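Local coordinates for SusD-like carbohydrate binding protein BF1063 (Bacteroides fragilis NCTC 9343, PDB 3I4G), which probably binds carbohydrate at the outer membrane of the bacterium, as a member of the SusD family of glycan-capturing proteins, at residues 95-106 against 125-136; 314-322 against 417-425. One frame throughout, in Å; residues are numbered along the deposited sequence. Where two conformers were deposited one is given.

Contact 1 (95-106 against 125-136); sequences SYKRIGYCNRFL and ARFLRATQYFYL. With EDO (1,2-ethanediol), chain G.
Ile99 is the knob on which helices 86-109 and 116-139 close, set among Arg129, Gln132, Tyr133 and Leu136. With CG1 beside the backbone N (chi1 -72°) and the chain extended beyond it, CD1 lies over one face of the Tyr133 ring, 3.7 Å from its centroid, a CH-pi contact. Leu136 returns the gesture: its CD1 rests over a face of the Tyr96 ring, 4.1 Å from the centroid. Both phenol oxygens are anchored beyond the pair, Tyr96 to Pro144 O and Tyr133 to Val146 O. Towards the other end, Ala125 CB is 3.6 Å from Phe105 CD1.

The flanks are more polar. On one, Arg129 NH1 gives Asn103 OD1 a 2.9 Å bond, while Leu106 CD1 sits over the guanidinium face, 3.6 Å from Arg129 CZ; Glu173 forms a salt bridge with Arg129 NH2. The looser, partly exposed side lies here, where Leu106 CD2 meets Arg126 CG at 4.0 Å and Arg126 also pairs with Glu173. On the other flank, Arg98 NH1 bonds Gln132 OE1 only weakly (3.1 Å); Asp46, Leu31 O, Tyr32 O and a 1,2-ethanediol probably left from crystallisation also hold that guanidinium. The axes of segments 95-106 and 125-136 approach to 9.1 Å, their directions 152° apart: an antiparallel helical hairpin, consistent with the TPR-like scaffold of SusD proteins.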
loop_
_atom_site.group_PDB
_atom_site.type_symbol
_atom_site.label_atom_id
_atom_site.label_comp_id
_atom_site.label_asym_id
_atom_site.label_seq_id
_atom_site.Cartn_x
_atom_site.Cartn_y
_atom_site.Cartn_z
ATOM N N SER A 95 13.907 8.544 2.495
ATOM C CA SER A 95 13.406 8.853 3.843
ATOM C C SER A 95 14.243 9.924 4.498
ATOM O O SER A 95 13.731 10.931 4.976
ATOM C CB SER A 95 13.420 7.618 4.730
ATOM O OG SER A 95 12.570 6.575 4.225
ATOM N N TYR A 96 15.547 9.691 4.558
ATOM C CA TYR A 96 16.452 10.621 5.253
ATOM C C TYR A 96 16.593 11.927 4.505
ATOM O O TYR A 96 16.835 12.975 5.131
ATOM C CB TYR A 96 17.789 9.923 5.595
ATOM C CG TYR A 96 17.665 9.075 6.840
ATOM C CD1 TYR A 96 17.495 9.669 8.079
ATOM C CD2 TYR A 96 17.676 7.683 6.792
ATOM C CE1 TYR A 96 17.340 8.901 9.253
ATOM C CE2 TYR A 96 17.554 6.917 7.923
ATOM C CZ TYR A 96 17.384 7.529 9.163
ATOM O OH TYR A 96 17.285 6.765 10.317
ATOM N N LYS A 97 16.440 11.920 3.193
ATOM C CA LYS A 97 16.427 13.185 2.437
ATOM C C LYS A 97 15.216 14.015 2.882
ATOM O O LYS A 97 15.365 15.196 3.219
ATOM C CB LYS A 97 16.399 12.960 0.933
ATOM C CG LYS A 97 16.607 14.210 0.106
ATOM C CD LYS A 97 16.949 13.906 -1.336
ATOM C CE LYS A 97 17.380 15.171 -2.088
ATOM N N ARG A 98 14.018 13.426 2.914
ATOM C CA ARG A 98 12.866 14.169 3.340
ATOM C C ARG A 98 13.010 14.581 4.817
ATOM O O ARG A 98 12.719 15.731 5.149
ATOM C CB ARG A 98 11.573 13.376 3.161
ATOM C CG ARG A 98 10.453 14.139 3.796
ATOM C CD ARG A 98 9.114 13.545 3.674
ATOM N NE ARG A 98 8.494 13.749 2.376
ATOM C CZ ARG A 98 8.265 12.794 1.502
ATOM N NH1 ARG A 98 8.761 11.590 1.675
ATOM N NH2 ARG A 98 7.587 13.068 0.410
ATOM N N ILE A 99 13.501 13.696 5.677
ATOM C CA ILE A 99 13.692 14.036 7.079
ATOM C C ILE A 99 14.595 15.257 7.197
ATOM O O ILE A 99 14.282 16.192 7.946
ATOM C CB ILE A 99 14.255 12.836 7.846
ATOM C CG1 ILE A 99 13.165 11.755 8.010
ATOM C CG2 ILE A 99 14.821 13.270 9.233
ATOM C CD1 ILE A 99 13.743 10.375 8.371
ATOM N N GLY A 100 15.689 15.275 6.455
ATOM C CA GLY A 100 16.605 16.414 6.552
ATOM C C GLY A 100 15.965 17.697 6.107
ATOM O O GLY A 100 16.152 18.722 6.761
ATOM N N TYR A 101 15.185 17.675 5.024
ATOM C CA TYR A 101 14.489 18.887 4.601
ATOM C C TYR A 101 13.423 19.286 5.632
ATOM O O TYR A 101 13.237 20.486 5.874
ATOM C CB TYR A 101 13.904 18.730 3.206
ATOM C CG TYR A 101 14.957 18.789 2.118
ATOM C CD1 TYR A 101 15.707 19.962 1.924
ATOM C CD2 TYR A 101 15.180 17.730 1.276
ATOM C CE1 TYR A 101 16.677 20.032 0.926
ATOM C CE2 TYR A 101 16.137 17.805 0.255
ATOM C CZ TYR A 101 16.875 18.938 0.099
ATOM O OH TYR A 101 17.814 18.987 -0.921
ATOM N N CYS A 102 12.731 18.338 6.254
ATOM C CA CYS A 102 11.767 18.681 7.290
ATOM C C CYS A 102 12.457 19.330 8.465
ATOM O O CYS A 102 11.942 20.307 9.058
ATOM C CB CYS A 102 11.004 17.451 7.790
ATOM S SG CYS A 102 9.804 16.734 6.615
ATOM N N ASN A 103 13.618 18.806 8.825
ATOM C CA ASN A 103 14.383 19.375 9.944
ATOM C C ASN A 103 14.801 20.803 9.651
ATOM O O ASN A 103 14.720 21.681 10.545
ATOM C CB ASN A 103 15.575 18.471 10.322
ATOM C CG ASN A 103 15.122 17.156 10.928
ATOM O OD1 ASN A 103 13.975 17.030 11.356
ATOM N ND2 ASN A 103 16.034 16.172 10.986
ATOM N N ARG A 104 15.254 21.070 8.436
ATOM C CA ARG A 104 15.631 22.433 8.091
ATOM C C ARG A 104 14.405 23.346 8.092
ATOM O O ARG A 104 14.476 24.487 8.571
ATOM C CB ARG A 104 16.361 22.463 6.744
ATOM C CG ARG A 104 17.744 21.857 6.833
ATOM C CD ARG A 104 18.473 21.960 5.514
ATOM N NE ARG A 104 19.780 21.324 5.584
ATOM N N PHE A 105 13.287 22.863 7.572
ATOM C CA PHE A 105 12.061 23.640 7.575
ATOM C C PHE A 105 11.628 24.009 8.984
ATOM O O PHE A 105 11.309 25.184 9.237
ATOM C CB PHE A 105 10.949 22.828 6.902
ATOM C CG PHE A 105 9.627 23.548 6.811
ATOM C CD1 PHE A 105 8.712 23.545 7.858
ATOM C CD2 PHE A 105 9.266 24.192 5.642
ATOM C CE1 PHE A 105 7.485 24.198 7.740
ATOM C CE2 PHE A 105 8.046 24.862 5.540
ATOM C CZ PHE A 105 7.167 24.858 6.583
ATOM N N LEU A 106 11.655 23.036 9.891
ATOM C CA LEU A 106 11.192 23.236 11.269
ATOM C C LEU A 106 12.089 24.202 12.001
ATOM O O LEU A 106 11.593 25.014 12.799
ATOM C CB LEU A 106 11.071 21.891 11.969
ATOM C CG LEU A 106 9.867 21.068 11.504
ATOM C CD1 LEU A 106 10.021 19.615 11.934
ATOM C CD2 LEU A 106 8.530 21.718 12.017
ATOM N N ALA A 125 4.792 19.727 8.454
ATOM C CA ALA A 125 6.174 19.261 8.417
ATOM C C ALA A 125 6.421 18.164 9.433
ATOM O O ALA A 125 7.133 17.185 9.144
ATOM C CB ALA A 125 7.149 20.431 8.643
ATOM N N ARG A 126 5.837 18.290 10.621
ATOM C CA ARG A 126 5.997 17.235 11.627
ATOM C C ARG A 126 5.310 15.936 11.202
ATOM O O ARG A 126 5.836 14.855 11.414
ATOM C CB ARG A 126 5.498 17.693 13.003
ATOM C CG ARG A 126 6.362 18.813 13.599
ATOM C CD ARG A 126 5.762 19.322 14.882
ATOM N NE ARG A 126 5.999 18.413 15.982
ATOM C CZ ARG A 126 5.605 18.653 17.230
ATOM N NH1 ARG A 126 4.877 19.721 17.512
ATOM N NH2 ARG A 126 5.920 17.810 18.196
ATOM N N PHE A 127 4.130 16.054 10.616
ATOM C CA PHE A 127 3.438 14.874 10.104
ATOM C C PHE A 127 4.285 14.174 9.073
ATOM O O PHE A 127 4.509 12.977 9.149
ATOM C CB PHE A 127 2.097 15.270 9.488
ATOM C CG PHE A 127 1.471 14.174 8.653
ATOM C CD1 PHE A 127 0.820 13.113 9.262
ATOM C CD2 PHE A 127 1.542 14.212 7.272
ATOM C CE1 PHE A 127 0.249 12.102 8.497
ATOM C CE2 PHE A 127 0.956 13.192 6.518
ATOM C CZ PHE A 127 0.317 12.138 7.147
ATOM N N LEU A 128 4.767 14.925 8.094
ATOM C CA LEU A 128 5.569 14.352 7.019
ATOM C C LEU A 128 6.850 13.713 7.554
ATOM O O LEU A 128 7.183 12.591 7.162
ATOM C CB LEU A 128 5.878 15.403 5.953
ATOM C CG LEU A 128 4.676 15.850 5.140
ATOM C CD1 LEU A 128 5.021 17.080 4.310
ATOM C CD2 LEU A 128 4.120 14.705 4.217
ATOM N N ARG A 129 7.551 14.380 8.467
ATOM C CA ARG A 129 8.756 13.807 9.038
ATOM C C ARG A 129 8.438 12.523 9.792
ATOM O O ARG A 129 9.149 11.505 9.674
ATOM C CB ARG A 129 9.420 14.834 9.971
ATOM C CG ARG A 129 10.651 14.280 10.674
ATOM C CD ARG A 129 11.341 15.328 11.555
ATOM N NE ARG A 129 10.515 15.754 12.671
ATOM C CZ ARG A 129 10.930 16.590 13.621
ATOM N NH1 ARG A 129 12.150 17.088 13.595
ATOM N NH2 ARG A 129 10.126 16.907 14.608
ATOM N N ALA A 130 7.381 12.545 10.581
ATOM C CA ALA A 130 7.023 11.370 11.350
ATOM C C ALA A 130 6.617 10.173 10.491
ATOM O O ALA A 130 6.930 9.034 10.863
ATOM C CB ALA A 130 5.929 11.684 12.350
ATOM N N THR A 131 5.979 10.420 9.353
ATOM C CA THR A 131 5.663 9.308 8.478
ATOM C C THR A 131 6.935 8.611 8.019
ATOM O O THR A 131 6.947 7.402 7.889
ATOM C CB THR A 131 4.823 9.651 7.235
ATOM O OG1 THR A 131 5.534 10.531 6.356
ATOM C CG2 THR A 131 3.449 10.199 7.591
ATOM N N GLN A 132 8.019 9.334 7.800
ATOM C CA GLN A 132 9.248 8.679 7.351
ATOM C C GLN A 132 9.793 7.773 8.426
ATOM O O GLN A 132 10.207 6.660 8.125
ATOM C CB GLN A 132 10.291 9.729 6.940
ATOM C CG GLN A 132 9.791 10.723 5.901
ATOM C CD GLN A 132 9.253 10.058 4.657
ATOM O OE1 GLN A 132 10.017 9.657 3.783
ATOM N NE2 GLN A 132 7.919 9.957 4.557
ATOM N N TYR A 133 9.812 8.234 9.679
ATOM C CA TYR A 133 10.265 7.397 10.775
ATOM C C TYR A 133 9.314 6.200 10.982
ATOM O O TYR A 133 9.763 5.141 11.352
ATOM C CB TYR A 133 10.455 8.223 12.057
ATOM C CG TYR A 133 11.712 9.031 11.989
ATOM C CD1 TYR A 133 12.939 8.401 12.008
ATOM C CD2 TYR A 133 11.683 10.417 11.854
ATOM C CE1 TYR A 133 14.103 9.120 11.911
ATOM C CE2 TYR A 133 12.858 11.153 11.797
ATOM C CZ TYR A 133 14.055 10.489 11.812
ATOM O OH TYR A 133 15.296 11.181 11.723
ATOM N N PHE A 134 8.015 6.374 10.739
ATOM C CA PHE A 134 7.055 5.292 10.839
ATOM C C PHE A 134 7.417 4.162 9.885
ATOM O O PHE A 134 7.453 2.995 10.293
ATOM C CB PHE A 134 5.628 5.834 10.559
ATOM C CG PHE A 134 4.625 4.754 10.278
ATOM C CD1 PHE A 134 3.982 4.088 11.294
ATOM C CD2 PHE A 134 4.361 4.375 8.976
ATOM C CE1 PHE A 134 3.120 3.077 11.033
ATOM C CE2 PHE A 134 3.477 3.358 8.699
ATOM C CZ PHE A 134 2.867 2.708 9.743
ATOM N N TYR A 135 7.687 4.489 8.647
ATOM C CA TYR A 135 8.077 3.460 7.694
ATOM C C TYR A 135 9.497 2.903 7.963
ATOM O O TYR A 135 9.703 1.700 7.913
ATOM C CB TYR A 135 7.945 3.970 6.261
ATOM C CG TYR A 135 6.543 4.234 5.806
ATOM C CD1 TYR A 135 5.682 3.181 5.548
ATOM C CD2 TYR A 135 6.079 5.513 5.584
ATOM C CE1 TYR A 135 4.383 3.423 5.141
ATOM C CE2 TYR A 135 4.794 5.761 5.189
ATOM C CZ TYR A 135 3.950 4.698 4.980
ATOM O OH TYR A 135 2.663 4.936 4.555
ATOM N N LEU A 136 10.460 3.758 8.292
ATOM C CA LEU A 136 11.774 3.239 8.683
ATOM C C LEU A 136 11.677 2.261 9.838
ATOM O O LEU A 136 12.307 1.199 9.845
ATOM C CB LEU A 136 12.709 4.380 9.024
ATOM C CG LEU A 136 13.167 5.285 7.887
ATOM C CD1 LEU A 136 13.813 6.513 8.475
ATOM C CD2 LEU A 136 14.111 4.544 6.965
HETATM C C1 EDO G . 5.487 11.232 -2.667
HETATM O O1 EDO G . 6.686 11.840 -2.119
HETATM C C2 EDO G . 4.370 12.227 -2.778
HETATM O O2 EDO G . 4.032 12.745 -1.475
#

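Contact 2 (314-322 against 417-425); sequences DRDPRLDYT and VRGRASVNM
Val417 and Arg418, at the end of helix 414-418, meet Arg318 first. Val417 CG1 approaches Arg318 NH1 at 4.1 Å, while Arg318 NH2 and Arg418 NH1 lie 4.1 Å apart, with their guanidinium planes at 65°. Their like charges are probably offset by Glu443, which pairs with both arginines, by Glu447 at Arg318 and Glu292 at Arg418. Within the turn that follows, Ser422 offers its backbone O to Tyr321 OH, a short 2.6 Å hydrogen bond in the carbonyl plane, on a lone pair.

Val423 is the apolar wedge. Its CG1, anti to the backbone N (chi1 172°), lies over one face of the Arg318 guanidinium, 3.6 Å from Arg318 NE, and CG2 packs on the same side chain's CG. Selenomethionine Met425 closes the walk, its SE 4.0 Å from Pro317 CD and its CE 3.7 Å from Asp316 OD2.

Asp316 is the N-cap of helix 317-322: OD1 accepts from Arg318 N and, nearly straight at 174°, from Arg318 NE, while OD2 takes Arg318 NH2 at 2.8 Å. Because Arg318 grips this carboxylate side-on, its guanidinium rotation is fixed beneath Val423, and a buried charge network probably sets the surface on which the turn packs.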
loop_
_atom_site.group_PDB
_atom_site.type_symbol
_atom_site.label_atom_id
_atom_site.label_comp_id
_atom_site.label_asym_id
_atom_site.label_seq_id
_atom_site.Cartn_x
_atom_site.Cartn_y
_atom_site.Cartn_z
ATOM N N ASP A 314 -19.975 -15.057 -9.428
ATOM C CA ASP A 314 -20.496 -15.552 -8.143
ATOM C C ASP A 314 -19.472 -15.341 -7.016
ATOM O O ASP A 314 -19.509 -16.005 -5.988
ATOM C CB ASP A 314 -20.944 -17.022 -8.218
ATOM C CG ASP A 314 -22.073 -17.348 -7.248
ATOM O OD1 ASP A 314 -22.430 -16.490 -6.414
ATOM O OD2 ASP A 314 -22.642 -18.468 -7.368
ATOM N N ARG A 315 -18.578 -14.365 -7.201
ATOM C CA ARG A 315 -17.614 -13.995 -6.191
ATOM C C ARG A 315 -17.830 -12.572 -5.730
ATOM O O ARG A 315 -18.425 -11.756 -6.423
ATOM C CB ARG A 315 -16.168 -14.102 -6.723
ATOM C CG ARG A 315 -15.779 -15.488 -7.252
ATOM C CD ARG A 315 -15.662 -16.563 -6.159
ATOM N NE ARG A 315 -14.497 -16.361 -5.286
ATOM C CZ ARG A 315 -13.242 -16.576 -5.641
ATOM N NH1 ARG A 315 -12.940 -16.980 -6.866
ATOM N NH2 ARG A 315 -12.273 -16.340 -4.780
ATOM N N ASP A 316 -17.277 -12.276 -4.556
ATOM C CA ASP A 316 -17.240 -10.914 -4.007
ATOM C C ASP A 316 -16.984 -9.943 -5.171
ATOM O O ASP A 316 -16.031 -10.134 -5.922
ATOM C CB ASP A 316 -16.119 -10.859 -2.980
ATOM C CG ASP A 316 -16.113 -9.589 -2.132
ATOM O OD1 ASP A 316 -16.235 -8.476 -2.669
ATOM O OD2 ASP A 316 -15.891 -9.736 -0.920
ATOM N N PRO A 317 -17.811 -8.887 -5.316
ATOM C CA PRO A 317 -17.604 -7.937 -6.399
ATOM C C PRO A 317 -16.220 -7.318 -6.391
ATOM O O PRO A 317 -15.747 -6.906 -7.462
ATOM C CB PRO A 317 -18.699 -6.867 -6.160
ATOM C CG PRO A 317 -19.752 -7.594 -5.444
ATOM C CD PRO A 317 -19.035 -8.577 -4.560
ATOM N N ARG A 318 -15.570 -7.261 -5.221
ATOM C CA ARG A 318 -14.218 -6.662 -5.177
ATOM C C ARG A 318 -13.189 -7.450 -5.961
ATOM O O ARG A 318 -12.151 -6.863 -6.312
ATOM C CB ARG A 318 -13.758 -6.480 -3.722
ATOM C CG ARG A 318 -14.537 -5.377 -3.031
ATOM C CD ARG A 318 -14.291 -5.325 -1.559
ATOM N NE ARG A 318 -14.953 -6.444 -0.871
ATOM C CZ ARG A 318 -14.950 -6.626 0.440
ATOM N NH1 ARG A 318 -14.360 -5.763 1.248
ATOM N NH2 ARG A 318 -15.562 -7.695 0.948
ATOM N N LEU A 319 -13.459 -8.729 -6.275
ATOM C CA LEU A 319 -12.501 -9.479 -7.090
ATOM C C LEU A 319 -12.417 -8.855 -8.473
ATOM O O LEU A 319 -11.366 -8.373 -8.874
ATOM C CB LEU A 319 -12.928 -10.935 -7.153
ATOM C CG LEU A 319 -11.996 -11.955 -7.805
ATOM C CD1 LEU A 319 -12.444 -13.362 -7.381
ATOM C CD2 LEU A 319 -11.938 -11.824 -9.340
ATOM N N ASP A 320 -13.546 -8.785 -9.188
ATOM C CA ASP A 320 -13.522 -8.161 -10.504
ATOM C C ASP A 320 -13.189 -6.677 -10.421
ATOM O O ASP A 320 -12.632 -6.138 -11.382
ATOM C CB ASP A 320 -14.870 -8.388 -11.249
ATOM C CG ASP A 320 -14.994 -9.765 -11.873
ATOM O OD1 ASP A 320 -13.950 -10.290 -12.345
ATOM O OD2 ASP A 320 -16.148 -10.290 -11.937
ATOM N N TYR A 321 -13.494 -5.993 -9.323
ATOM C CA TYR A 321 -13.084 -4.581 -9.237
ATOM C C TYR A 321 -11.564 -4.408 -9.145
ATOM O O TYR A 321 -11.032 -3.403 -9.558
ATOM C CB TYR A 321 -13.672 -3.867 -8.025
ATOM C CG TYR A 321 -15.190 -3.771 -7.982
ATOM C CD1 TYR A 321 -15.939 -3.718 -9.127
ATOM C CD2 TYR A 321 -15.863 -3.618 -6.767
ATOM C CE1 TYR A 321 -17.339 -3.597 -9.082
ATOM C CE2 TYR A 321 -17.244 -3.512 -6.701
ATOM C CZ TYR A 321 -17.970 -3.506 -7.859
ATOM O OH TYR A 321 -19.362 -3.392 -7.850
ATOM N N THR A 322 -10.888 -5.405 -8.604
ATOM C CA THR A 322 -9.463 -5.290 -8.275
ATOM C C THR A 322 -8.511 -5.940 -9.254
ATOM O O THR A 322 -7.420 -5.378 -9.504
ATOM C CB THR A 322 -9.242 -5.844 -6.871
ATOM O OG1 THR A 322 -10.098 -5.111 -5.958
ATOM C CG2 THR A 322 -7.808 -5.678 -6.403
ATOM N N VAL A 417 -18.111 -1.599 5.811
ATOM C CA VAL A 417 -17.204 -1.864 4.695
ATOM C C VAL A 417 -17.825 -2.882 3.759
ATOM O O VAL A 417 -17.944 -2.640 2.551
ATOM C CB VAL A 417 -15.854 -2.365 5.204
ATOM C CG1 VAL A 417 -14.940 -2.786 4.077
ATOM C CG2 VAL A 417 -15.193 -1.248 6.022
ATOM N N ARG A 418 -18.344 -3.966 4.303
ATOM C CA ARG A 418 -18.984 -4.980 3.453
ATOM C C ARG A 418 -20.295 -4.506 2.815
ATOM O O ARG A 418 -20.684 -4.952 1.728
ATOM C CB ARG A 418 -19.246 -6.252 4.246
ATOM C CG ARG A 418 -17.966 -6.992 4.600
ATOM C CD ARG A 418 -18.177 -8.154 5.529
ATOM N NE ARG A 418 -18.952 -9.240 4.947
ATOM C CZ ARG A 418 -18.458 -10.205 4.167
ATOM N NH1 ARG A 418 -17.186 -10.201 3.769
ATOM N NH2 ARG A 418 -19.281 -11.145 3.728
ATOM N N GLY A 419 -20.985 -3.622 3.517
ATOM C CA GLY A 419 -22.282 -3.101 3.108
ATOM C C GLY A 419 -22.255 -1.976 2.111
ATOM O O GLY A 419 -23.296 -1.514 1.684
ATOM N N ARG A 420 -21.059 -1.541 1.720
ATOM C CA ARG A 420 -20.887 -0.562 0.685
ATOM C C ARG A 420 -21.803 -0.930 -0.476
ATOM O O ARG A 420 -21.816 -2.093 -0.886
ATOM C CB ARG A 420 -19.395 -0.587 0.255
ATOM C CG ARG A 420 -19.015 0.450 -0.727
ATOM C CD ARG A 420 -17.697 0.144 -1.384
ATOM N NE ARG A 420 -16.569 0.055 -0.461
ATOM C CZ ARG A 420 -15.867 1.100 -0.043
ATOM N NH1 ARG A 420 -16.205 2.335 -0.352
ATOM N NH2 ARG A 420 -14.829 0.906 0.761
ATOM N N ALA A 421 -22.555 -0.002 -1.052
ATOM C CA ALA A 421 -23.565 -0.379 -2.067
ATOM C C ALA A 421 -23.053 -1.182 -3.250
ATOM O O ALA A 421 -23.736 -2.084 -3.751
ATOM C CB ALA A 421 -24.272 0.878 -2.577
ATOM N N SER A 422 -21.853 -0.852 -3.717
ATOM C CA SER A 422 -21.258 -1.539 -4.860
ATOM C C SER A 422 -20.687 -2.911 -4.507
ATOM O O SER A 422 -20.242 -3.638 -5.392
ATOM C CB SER A 422 -20.158 -0.680 -5.475
ATOM O OG SER A 422 -19.136 -0.379 -4.522
ATOM N N VAL A 423 -20.663 -3.268 -3.224
ATOM C CA VAL A 423 -20.114 -4.536 -2.773
ATOM C C VAL A 423 -21.235 -5.378 -2.176
ATOM O O VAL A 423 -21.470 -6.513 -2.624
ATOM C CB VAL A 423 -18.934 -4.256 -1.804
ATOM C CG1 VAL A 423 -18.433 -5.539 -1.151
ATOM C CG2 VAL A 423 -17.790 -3.530 -2.523
ATOM N N ASN A 424 -21.881 -4.843 -1.143
ATOM C CA ASN A 424 -23.104 -5.431 -0.586
ATOM C C ASN A 424 -22.959 -6.905 -0.215
ATOM O O ASN A 424 -23.773 -7.758 -0.595
ATOM C CB ASN A 424 -24.265 -5.233 -1.545
ATOM C CG ASN A 424 -25.603 -5.543 -0.906
ATOM O OD1 ASN A 424 -25.818 -5.207 0.256
ATOM N ND2 ASN A 424 -26.494 -6.171 -1.666
HETATM N N MSE A 425 -21.890 -7.192 0.513
HETATM C CA MSE A 425 -21.632 -8.547 0.975
HETATM C C MSE A 425 -22.337 -8.823 2.314
HETATM O O MSE A 425 -22.550 -7.900 3.085
HETATM C CB MSE A 425 -20.128 -8.781 1.068
HETATM C CG MSE A 425 -19.484 -8.901 -0.302
HETATM SE SE MSE A 425 -19.951 -10.572 -1.247
HETATM C CE MSE A 425 -18.899 -11.737 -0.179
#

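Both contacts are largely buried, yet they differ in kind. Contact 1 pairs two long neighbouring helices through an apolar seam with polar flanks, and its segments lie only 19 residues apart at their nearest ends. Contact 2 buries about half as much surface and brings together a short capped helix and a post-helical turn from 95 residues away, joined by one phenol hydrogen bond and apolar groups laid on an internally salt-bridged arginine. They share no element: the centres of contact 1 and contact 2 lie 37 Å apart, on opposite sides of the chain's centre. Arg129 and Arg318 each lie against aliphatic carbon while glutamates of a further helix, 163-180 or 433-447, hold their ends.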